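Local coordinates for protein 1-pyrroline-5-carboxylate dehydrogenase (Thermus thermophilus, PDB 1UZB) that probably catalyses the NAD-dependent oxidation of glutamate semialdehyde, the open form of 1-pyrroline-5-carboxylate, to glutamate in the breakdown of proline, at residues E9-F14 against D134-I139; K104-M109 against F141-A146; E63-T68 against A212-A217. All blocks are in the same frame, centred on the assembly; numbering follows the deposited sequence.

Helix 128-149 carries one side of both contact 1 (E9-F14 with D134-I139) and contact 2 (K104-M109 with F141-A146), whose centres lie about 13 Å apart. The two touch directly: M109 SD packs on A138 CB at 3.6 Å. Contact 3 (E63-T68 with A212-A217) does not touch either; its centre is about 21 Å from that of contact 1 and about 23 Å from that of contact 2. Along the chain the segments of contacts 1 and 3 alternate, as do those of contacts 1 and 2, while contact 2 falls wholly between the two segments of contact 3. Contacts 1 and 2 thus join the N-terminal arm and helix 95-111 to helix 128-149, while contact 3 separately seats the small sheet on helix 213-226.

Contact 1: residues E9-F14 against D134-I139; sequences EPIETF and DVAEAI
E9 and I11, in the irregular chain ahead of helix 17-32, lie over A136 and I139 of helix 128-149, making a partly buried packing contact between the N-terminal arm and the surface of a long helix. The approach is closest at E9 and A136, whose CA atoms are 5.4 Å apart. Here the methyl of A136 meets backbone and side chain at once, with CB 3.8 Å from E9 O and 4.0 Å from E9 CG. One helical turn on, I139 takes the rest of the E9 side chain: its CD1 is 4.0 Å from E9 CG, and its CG2 is 3.9 Å from E9 OE1. The E9 chain leaves with CG opposite the backbone N (chi1 179°) and then bends at chi2 (72°), which folds the carboxylate along the helix past the isoleucine branches. I11 contributes less, bringing CG1 to 4.2 Å from A136 CB. The polar groups of E9 find partners on three helices: OE1 forms a salt bridge with R110 of helix 95-111, OE2 one with K113 of helix 113-124, and the backbone N donates a hydrogen bond to OD1 of D140 on helix 128-149 itself. The methylene part of E9 thus packs on alanine and isoleucine, while its two oxygens each have a basic partner beyond helix 128-149, which would favour the ionised carboxylate and ties the arm down by two salt bridges and one hydrogen bond as well as by packing.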
loop_
_atom_site.group_PDB
_atom_site.type_symbol
_atom_site.label_atom_id
_atom_site.label_comp_id
_atom_site.label_asym_id
_atom_site.label_seq_id
_atom_site.Cartn_x
_atom_site.Cartn_y
_atom_site.Cartn_z
ATOM N N GLU A 9 23.833 -13.281 -6.216
ATOM C CA GLU A 9 24.938 -13.399 -7.161
ATOM C C GLU A 9 25.054 -14.869 -7.556
ATOM O O GLU A 9 25.161 -15.736 -6.698
ATOM C CB GLU A 9 26.234 -12.936 -6.492
ATOM C CG GLU A 9 27.497 -13.019 -7.345
ATOM C CD GLU A 9 27.545 -11.985 -8.452
ATOM O OE1 GLU A 9 26.903 -10.924 -8.313
ATOM O OE2 GLU A 9 28.246 -12.227 -9.458
ATOM N N PRO A 10 25.018 -15.169 -8.864
ATOM C CA PRO A 10 25.123 -16.562 -9.309
ATOM C C PRO A 10 26.412 -17.234 -8.847
ATOM O O PRO A 10 27.479 -16.627 -8.876
ATOM C CB PRO A 10 25.057 -16.439 -10.828
ATOM C CG PRO A 10 24.163 -15.258 -11.022
ATOM C CD PRO A 10 24.700 -14.282 -9.996
ATOM N N ILE A 11 26.303 -18.485 -8.413
ATOM C CA ILE A 11 27.459 -19.251 -7.962
ATOM C C ILE A 11 28.039 -19.978 -9.171
ATOM O O ILE A 11 27.358 -20.787 -9.803
ATOM C CB ILE A 11 27.057 -20.281 -6.884
ATOM C CG1 ILE A 11 26.475 -19.553 -5.669
ATOM C CG2 ILE A 11 28.268 -21.110 -6.468
ATOM C CD1 ILE A 11 25.940 -20.472 -4.588
ATOM N N GLU A 12 29.293 -19.680 -9.490
ATOM C CA GLU A 12 29.963 -20.288 -10.632
ATOM C C GLU A 12 30.198 -21.783 -10.438
ATOM O O GLU A 12 30.655 -22.218 -9.380
ATOM C CB GLU A 12 31.293 -19.573 -10.885
ATOM C CG GLU A 12 32.070 -20.094 -12.081
ATOM C CD GLU A 12 31.276 -20.029 -13.372
ATOM O OE1 GLU A 12 30.885 -18.914 -13.785
ATOM O OE2 GLU A 12 31.043 -21.097 -13.974
ATOM N N THR A 13 29.887 -22.562 -11.471
ATOM C CA THR A 13 30.058 -24.012 -11.442
ATOM C C THR A 13 31.298 -24.437 -12.232
ATOM O O THR A 13 31.755 -25.576 -12.126
ATOM C CB THR A 13 28.832 -24.719 -12.045
ATOM O OG1 THR A 13 28.657 -24.288 -13.400
ATOM C CG2 THR A 13 27.578 -24.388 -11.246
ATOM N N PHE A 14 31.829 -23.515 -13.029
ATOM C CA PHE A 14 33.018 -23.761 -13.842
ATOM C C PHE A 14 32.832 -24.894 -14.847
ATOM O O PHE A 14 33.719 -25.728 -15.030
ATOM C CB PHE A 14 34.225 -24.062 -12.946
ATOM C CG PHE A 14 34.486 -23.004 -11.917
ATOM C CD1 PHE A 14 33.967 -23.122 -10.630
ATOM C CD2 PHE A 14 35.214 -21.867 -12.245
ATOM C CE1 PHE A 14 34.170 -22.117 -9.685
ATOM C CE2 PHE A 14 35.421 -20.858 -11.310
ATOM C CZ PHE A 14 34.898 -20.982 -10.027
ATOM N N ASP A 134 31.283 -18.807 -1.505
ATOM C CA ASP A 134 31.731 -17.937 -0.420
ATOM C C ASP A 134 31.759 -16.482 -0.902
ATOM O O ASP A 134 31.136 -15.605 -0.303
ATOM C CB ASP A 134 33.130 -18.393 0.031
ATOM C CG ASP A 134 33.595 -17.738 1.324
ATOM O OD1 ASP A 134 33.416 -16.515 1.486
ATOM O OD2 ASP A 134 34.173 -18.456 2.170
ATOM N N VAL A 135 32.470 -16.226 -1.996
ATOM C CA VAL A 135 32.560 -14.869 -2.522
ATOM C C VAL A 135 31.194 -14.342 -2.969
ATOM O O VAL A 135 30.879 -13.162 -2.767
ATOM C CB VAL A 135 33.561 -14.802 -3.693
ATOM C CG1 VAL A 135 33.614 -13.389 -4.254
ATOM C CG2 VAL A 135 34.950 -15.222 -3.206
ATOM N N ALA A 136 30.381 -15.207 -3.571
ATOM C CA ALA A 136 29.051 -14.805 -4.018
ATOM C C ALA A 136 28.213 -14.344 -2.825
ATOM O O ALA A 136 27.473 -13.365 -2.919
ATOM C CB ALA A 136 28.367 -15.965 -4.728
ATOM N N GLU A 137 28.335 -15.048 -1.702
ATOM C CA GLU A 137 27.596 -14.696 -0.493
ATOM C C GLU A 137 28.064 -13.340 0.044
ATOM O O GLU A 137 27.256 -12.557 0.531
ATOM C CB GLU A 137 27.783 -15.773 0.578
ATOM C CG GLU A 137 26.947 -15.551 1.831
ATOM C CD GLU A 137 27.195 -16.601 2.897
ATOM O OE1 GLU A 137 27.276 -17.795 2.550
ATOM O OE2 GLU A 137 27.294 -16.233 4.085
ATOM N N ALA A 138 29.366 -13.073 -0.034
ATOM C CA ALA A 138 29.915 -11.798 0.433
ATOM C C ALA A 138 29.304 -10.651 -0.376
ATOM O O ALA A 138 28.889 -9.636 0.182
ATOM C CB ALA A 138 31.435 -11.794 0.280
ATOM N N ILE A 139 29.266 -10.819 -1.696
ATOM C CA ILE A 139 28.686 -9.811 -2.570
ATOM C C ILE A 139 27.215 -9.644 -2.184
ATOM O O ILE A 139 26.718 -8.520 -2.074
ATOM C CB ILE A 139 28.817 -10.240 -4.048
ATOM C CG1 ILE A 139 30.296 -10.254 -4.450
ATOM C CG2 ILE A 139 28.037 -9.294 -4.941
ATOM C CD1 ILE A 139 30.575 -10.988 -5.747
#

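Contact 2: residues K104-M109 against F141-A146; sequences KAAALM and FIEYYA
I142 packs against A106 and M109 of helix 95-111 with both of its branches. CG2 lies 3.6 Å from A106 CB, and the longer branch carries CD1 onto the end of M109, 4.1 Å from its CE; the sulfur SD is equally near. This spread follows from chi1 of -58°, with CG2 opposite the backbone N and CG1 opposite the carbonyl carbon, so that one methyl meets the alanine and the other reaches along the helix. M109 arrives extended through its first two torsions and turns only at chi3, -76°, a bend that lays SD and CE side by side against CD1 of the isoleucine. The two helices form an antiparallel pair, their local directions 164° apart and their axes 9.0 Å at closest approach, and the short side chain of A106 allows its CA to lie 5.9 Å from that of I142. In the assembly, the side of helix 95-111 bearing K104 and A107 is met by F516 of a second subunit. Next comes E143, whose CB points off to one side but whose chain bends at chi2 and brings OE2 to 3.3 Å from A106 CB. The carboxylate is held by charge rather than by that methyl: OE2 is in a salt bridge with R110, which crosses to helix 95-111, and OE1 in one with R147 on its own helix. At the end of the segment the carbonyl oxygen of A146 accepts a hydrogen bond from S99 OG, a further polar tie between the same two helices.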
loop_
_atom_site.group_PDB
_atom_site.type_symbol
_atom_site.label_atom_id
_atom_site.label_comp_id
_atom_site.label_asym_id
_atom_site.label_seq_id
_atom_site.Cartn_x
_atom_site.Cartn_y
_atom_site.Cartn_z
ATOM N N LYS A 104 29.159 0.433 -4.258
ATOM C CA LYS A 104 30.420 0.576 -4.966
ATOM C C LYS A 104 31.345 -0.572 -4.563
ATOM O O LYS A 104 31.981 -1.192 -5.413
ATOM C CB LYS A 104 31.063 1.926 -4.631
ATOM C CG LYS A 104 32.521 2.040 -5.038
ATOM C CD LYS A 104 32.735 1.827 -6.528
ATOM C CE LYS A 104 32.305 3.029 -7.341
ATOM N NZ LYS A 104 32.738 2.904 -8.771
ATOM N N ALA A 105 31.416 -0.856 -3.264
ATOM C CA ALA A 105 32.258 -1.945 -2.782
ATOM C C ALA A 105 31.845 -3.283 -3.395
ATOM O O ALA A 105 32.698 -4.107 -3.729
ATOM C CB ALA A 105 32.202 -2.023 -1.259
ATOM N N ALA A 106 30.541 -3.506 -3.543
ATOM C CA ALA A 106 30.063 -4.755 -4.123
ATOM C C ALA A 106 30.504 -4.871 -5.578
ATOM O O ALA A 106 30.877 -5.953 -6.032
ATOM C CB ALA A 106 28.546 -4.833 -4.028
ATOM N N ALA A 107 30.460 -3.758 -6.307
ATOM C CA ALA A 107 30.864 -3.764 -7.710
ATOM C C ALA A 107 32.351 -4.077 -7.822
ATOM O O ALA A 107 32.773 -4.812 -8.714
ATOM C CB ALA A 107 30.559 -2.416 -8.355
ATOM N N LEU A 108 33.140 -3.515 -6.913
ATOM C CA LEU A 108 34.576 -3.755 -6.908
ATOM C C LEU A 108 34.877 -5.205 -6.537
ATOM O O LEU A 108 35.782 -5.822 -7.106
ATOM C CB LEU A 108 35.268 -2.798 -5.932
ATOM C CG LEU A 108 35.213 -1.319 -6.330
ATOM C CD1 LEU A 108 35.800 -0.468 -5.212
ATOM C CD2 LEU A 108 35.978 -1.099 -7.634
ATOM N N MET A 109 34.122 -5.757 -5.588
ATOM C CA MET A 109 34.336 -7.142 -5.191
ATOM C C MET A 109 33.950 -8.072 -6.339
ATOM O O MET A 109 34.638 -9.060 -6.604
ATOM C CB MET A 109 33.511 -7.481 -3.947
ATOM C CG MET A 109 33.739 -8.906 -3.444
ATOM S SD MET A 109 32.939 -9.281 -1.865
ATOM C CE MET A 109 34.040 -8.444 -0.727
ATOM N N PHE A 141 25.756 -10.101 0.724
ATOM C CA PHE A 141 25.609 -9.349 1.971
ATOM C C PHE A 141 25.690 -7.847 1.713
ATOM O O PHE A 141 24.888 -7.075 2.240
ATOM C CB PHE A 141 26.694 -9.738 2.982
ATOM C CG PHE A 141 26.391 -10.986 3.765
ATOM C CD1 PHE A 141 27.362 -11.969 3.912
ATOM C CD2 PHE A 141 25.158 -11.165 4.389
ATOM C CE1 PHE A 141 27.117 -13.116 4.668
ATOM C CE2 PHE A 141 24.903 -12.307 5.149
ATOM C CZ PHE A 141 25.884 -13.284 5.287
ATOM N N ILE A 142 26.659 -7.429 0.905
ATOM C CA ILE A 142 26.821 -6.012 0.611
ATOM C C ILE A 142 25.600 -5.457 -0.122
ATOM O O ILE A 142 25.056 -4.422 0.263
ATOM C CB ILE A 142 28.083 -5.762 -0.241
ATOM C CG1 ILE A 142 29.324 -6.287 0.488
ATOM C CG2 ILE A 142 28.234 -4.275 -0.507
ATOM C CD1 ILE A 142 30.583 -6.268 -0.364
ATOM N N GLU A 143 25.169 -6.153 -1.171
ATOM C CA GLU A 143 24.016 -5.722 -1.957
ATOM C C GLU A 143 22.735 -5.703 -1.124
ATOM O O GLU A 143 21.933 -4.771 -1.221
ATOM C CB GLU A 143 23.815 -6.656 -3.156
ATOM C CG GLU A 143 24.917 -6.630 -4.206
ATOM C CD GLU A 143 24.846 -5.418 -5.120
ATOM O OE1 GLU A 143 23.829 -4.698 -5.092
ATOM O OE2 GLU A 143 25.809 -5.191 -5.882
ATOM N N TYR A 144 22.552 -6.731 -0.301
ATOM C CA TYR A 144 21.363 -6.836 0.531
ATOM C C TYR A 144 21.325 -5.771 1.621
ATOM O O TYR A 144 20.341 -5.041 1.743
ATOM C CB TYR A 144 21.280 -8.227 1.169
ATOM C CG TYR A 144 19.976 -8.474 1.894
ATOM C CD1 TYR A 144 18.856 -8.968 1.218
ATOM C CD2 TYR A 144 19.846 -8.169 3.246
ATOM C CE1 TYR A 144 17.639 -9.151 1.881
ATOM C CE2 TYR A 144 18.642 -8.343 3.911
ATOM C CZ TYR A 144 17.545 -8.834 3.227
ATOM O OH TYR A 144 16.358 -9.006 3.900
ATOM N N TYR A 145 22.390 -5.674 2.412
ATOM C CA TYR A 145 22.427 -4.690 3.489
ATOM C C TYR A 145 22.367 -3.246 2.980
ATOM O O TYR A 145 21.819 -2.377 3.657
ATOM C CB TYR A 145 23.662 -4.915 4.371
ATOM C CG TYR A 145 23.636 -6.219 5.155
ATOM C CD1 TYR A 145 24.820 -6.873 5.487
ATOM C CD2 TYR A 145 22.428 -6.799 5.559
ATOM C CE1 TYR A 145 24.812 -8.073 6.194
ATOM C CE2 TYR A 145 22.404 -8.007 6.269
ATOM C CZ TYR A 145 23.599 -8.637 6.580
ATOM O OH TYR A 145 23.591 -9.844 7.246
ATOM N N ALA A 146 22.909 -2.979 1.793
ATOM C CA ALA A 146 22.850 -1.623 1.245
ATOM C C ALA A 146 21.387 -1.215 1.069
ATOM O O ALA A 146 21.008 -0.079 1.350
ATOM C CB ALA A 146 23.565 -1.562 -0.093
#

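Contact 3: residues E63-T68 against A212-A217; sequences EVVGTT and AVVVGA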
loop_
_atom_site.group_PDB
_atom_site.type_symbol
_atom_site.label_atom_id
_atom_site.label_comp_id
_atom_site.label_asym_id
_atom_site.label_seq_id
_atom_site.Cartn_x
_atom_site.Cartn_y
_atom_site.Cartn_z
ATOM N N GLU A 63 54.163 -24.295 2.188
ATOM C CA GLU A 63 54.006 -23.109 1.354
ATOM C C GLU A 63 53.340 -21.965 2.108
ATOM O O GLU A 63 52.277 -22.135 2.710
ATOM C CB GLU A 63 53.169 -23.430 0.115
ATOM C CG GLU A 63 53.587 -24.693 -0.611
ATOM C CD GLU A 63 52.874 -24.861 -1.936
ATOM O OE1 GLU A 63 51.703 -24.437 -2.047
ATOM O OE2 GLU A 63 53.484 -25.427 -2.864
ATOM N N VAL A 64 53.970 -20.798 2.058
ATOM C CA VAL A 64 53.453 -19.607 2.719
ATOM C C VAL A 64 52.624 -18.796 1.727
ATOM O O VAL A 64 53.159 -18.216 0.780
ATOM C CB VAL A 64 54.604 -18.728 3.253
ATOM C CG1 VAL A 64 54.050 -17.454 3.878
ATOM C CG2 VAL A 64 55.415 -19.506 4.272
ATOM N N VAL A 65 51.312 -18.765 1.940
ATOM C CA VAL A 65 50.431 -18.012 1.057
ATOM C C VAL A 65 50.757 -16.529 1.179
ATOM O O VAL A 65 50.796 -15.807 0.185
ATOM C CB VAL A 65 48.944 -18.253 1.416
ATOM C CG1 VAL A 65 48.045 -17.385 0.539
ATOM C CG2 VAL A 65 48.601 -19.724 1.224
ATOM N N GLY A 66 51.007 -16.085 2.406
ATOM C CA GLY A 66 51.343 -14.692 2.632
ATOM C C GLY A 66 51.563 -14.425 4.104
ATOM O O GLY A 66 51.353 -15.301 4.942
ATOM N N THR A 67 52.007 -13.217 4.423
ATOM C CA THR A 67 52.221 -12.845 5.810
ATOM C C THR A 67 51.497 -11.533 6.026
ATOM O O THR A 67 51.215 -10.810 5.073
ATOM C CB THR A 67 53.716 -12.637 6.135
ATOM O OG1 THR A 67 54.230 -11.545 5.362
ATOM C CG2 THR A 67 54.509 -13.899 5.834
ATOM N N THR A 68 51.180 -11.230 7.277
ATOM C CA THR A 68 50.513 -9.978 7.586
ATOM C C THR A 68 51.132 -9.385 8.837
ATOM O O THR A 68 51.867 -10.060 9.563
ATOM C CB THR A 68 49.007 -10.165 7.864
ATOM O OG1 THR A 68 48.833 -10.861 9.105
ATOM C CG2 THR A 68 48.344 -10.949 6.741
ATOM N N ALA A 212 42.901 -17.161 8.044
ATOM C CA ALA A 212 42.414 -16.481 6.851
ATOM C C ALA A 212 42.724 -14.989 6.812
ATOM O O ALA A 212 41.933 -14.196 6.299
ATOM C CB ALA A 212 40.907 -16.706 6.726
ATOM N N VAL A 213 43.885 -14.605 7.329
ATOM C CA VAL A 213 44.269 -13.197 7.350
ATOM C C VAL A 213 44.555 -12.594 5.969
ATOM O O VAL A 213 44.334 -11.402 5.752
ATOM C CB VAL A 213 45.509 -12.968 8.249
ATOM C CG1 VAL A 213 45.167 -13.296 9.689
ATOM C CG2 VAL A 213 46.674 -13.821 7.766
ATOM N N VAL A 214 45.039 -13.402 5.029
ATOM C CA VAL A 214 45.342 -12.867 3.706
ATOM C C VAL A 214 44.098 -12.455 2.933
ATOM O O VAL A 214 44.045 -11.360 2.372
ATOM C CB VAL A 214 46.149 -13.872 2.851
ATOM C CG1 VAL A 214 46.322 -13.333 1.435
ATOM C CG2 VAL A 214 47.513 -14.106 3.483
ATOM N N VAL A 215 43.092 -13.320 2.895
ATOM C CA VAL A 215 41.887 -12.962 2.165
ATOM C C VAL A 215 41.163 -11.798 2.850
ATOM O O VAL A 215 40.484 -11.008 2.192
ATOM C CB VAL A 215 40.941 -14.172 1.992
ATOM C CG1 VAL A 215 40.231 -14.489 3.297
ATOM C CG2 VAL A 215 39.955 -13.886 0.872
ATOM N N GLY A 216 41.316 -11.689 4.168
ATOM C CA GLY A 216 40.702 -10.587 4.885
ATOM C C GLY A 216 41.353 -9.283 4.450
ATOM O O GLY A 216 40.690 -8.252 4.305
ATOM N N ALA A 217 42.664 -9.328 4.239
ATOM C CA ALA A 217 43.392 -8.148 3.795
ATOM C C ALA A 217 42.910 -7.740 2.403
ATOM O O ALA A 217 42.755 -6.555 2.121
ATOM C CB ALA A 217 44.889 -8.428 3.773
#
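A classic beta bulge at V65 and G66, opposite S55 of strand 52-57, marks the part of strand 64-69 that packs against the start of helix 213-226. With two consecutive residues facing one partner, the usual alternation is broken, and V65 points its side chain to the helix while G66, next to it, offers its bare backbone. V214 fills that place: its CG2 lies 4.0 Å from G66 CA and 4.4 Å from V65 CG1. The bare CA of G66 lets this methyl sit directly on the strand backbone, with the CA atoms of G66 and V214 6.4 Å apart. The strand is an inner one of a small four-stranded mixed sheet, and the local axes of strand 64-68 and helix 213-217 are 73° apart; the helix itself follows strand 203-207 of the parallel-rich sheet that, as in relatives, probably forms the coenzyme-binding domain. Further along, T68 meets V213 at an angle, its CG2 3.5 Å from V213 CG2, a tight pair, with T68 OG1 at 3.9 Å from the same methyl. V213 CG2 takes the place between backbone N and carbonyl carbon (the valine's chi1 is -65°), which turns it to the threonine. E123 of helix 113-124 accepts V214 N on OE1 and V215 N on OE2. Y38 of strand 36-42, a neighbour from the same small sheet, touches T68, V214 and A217.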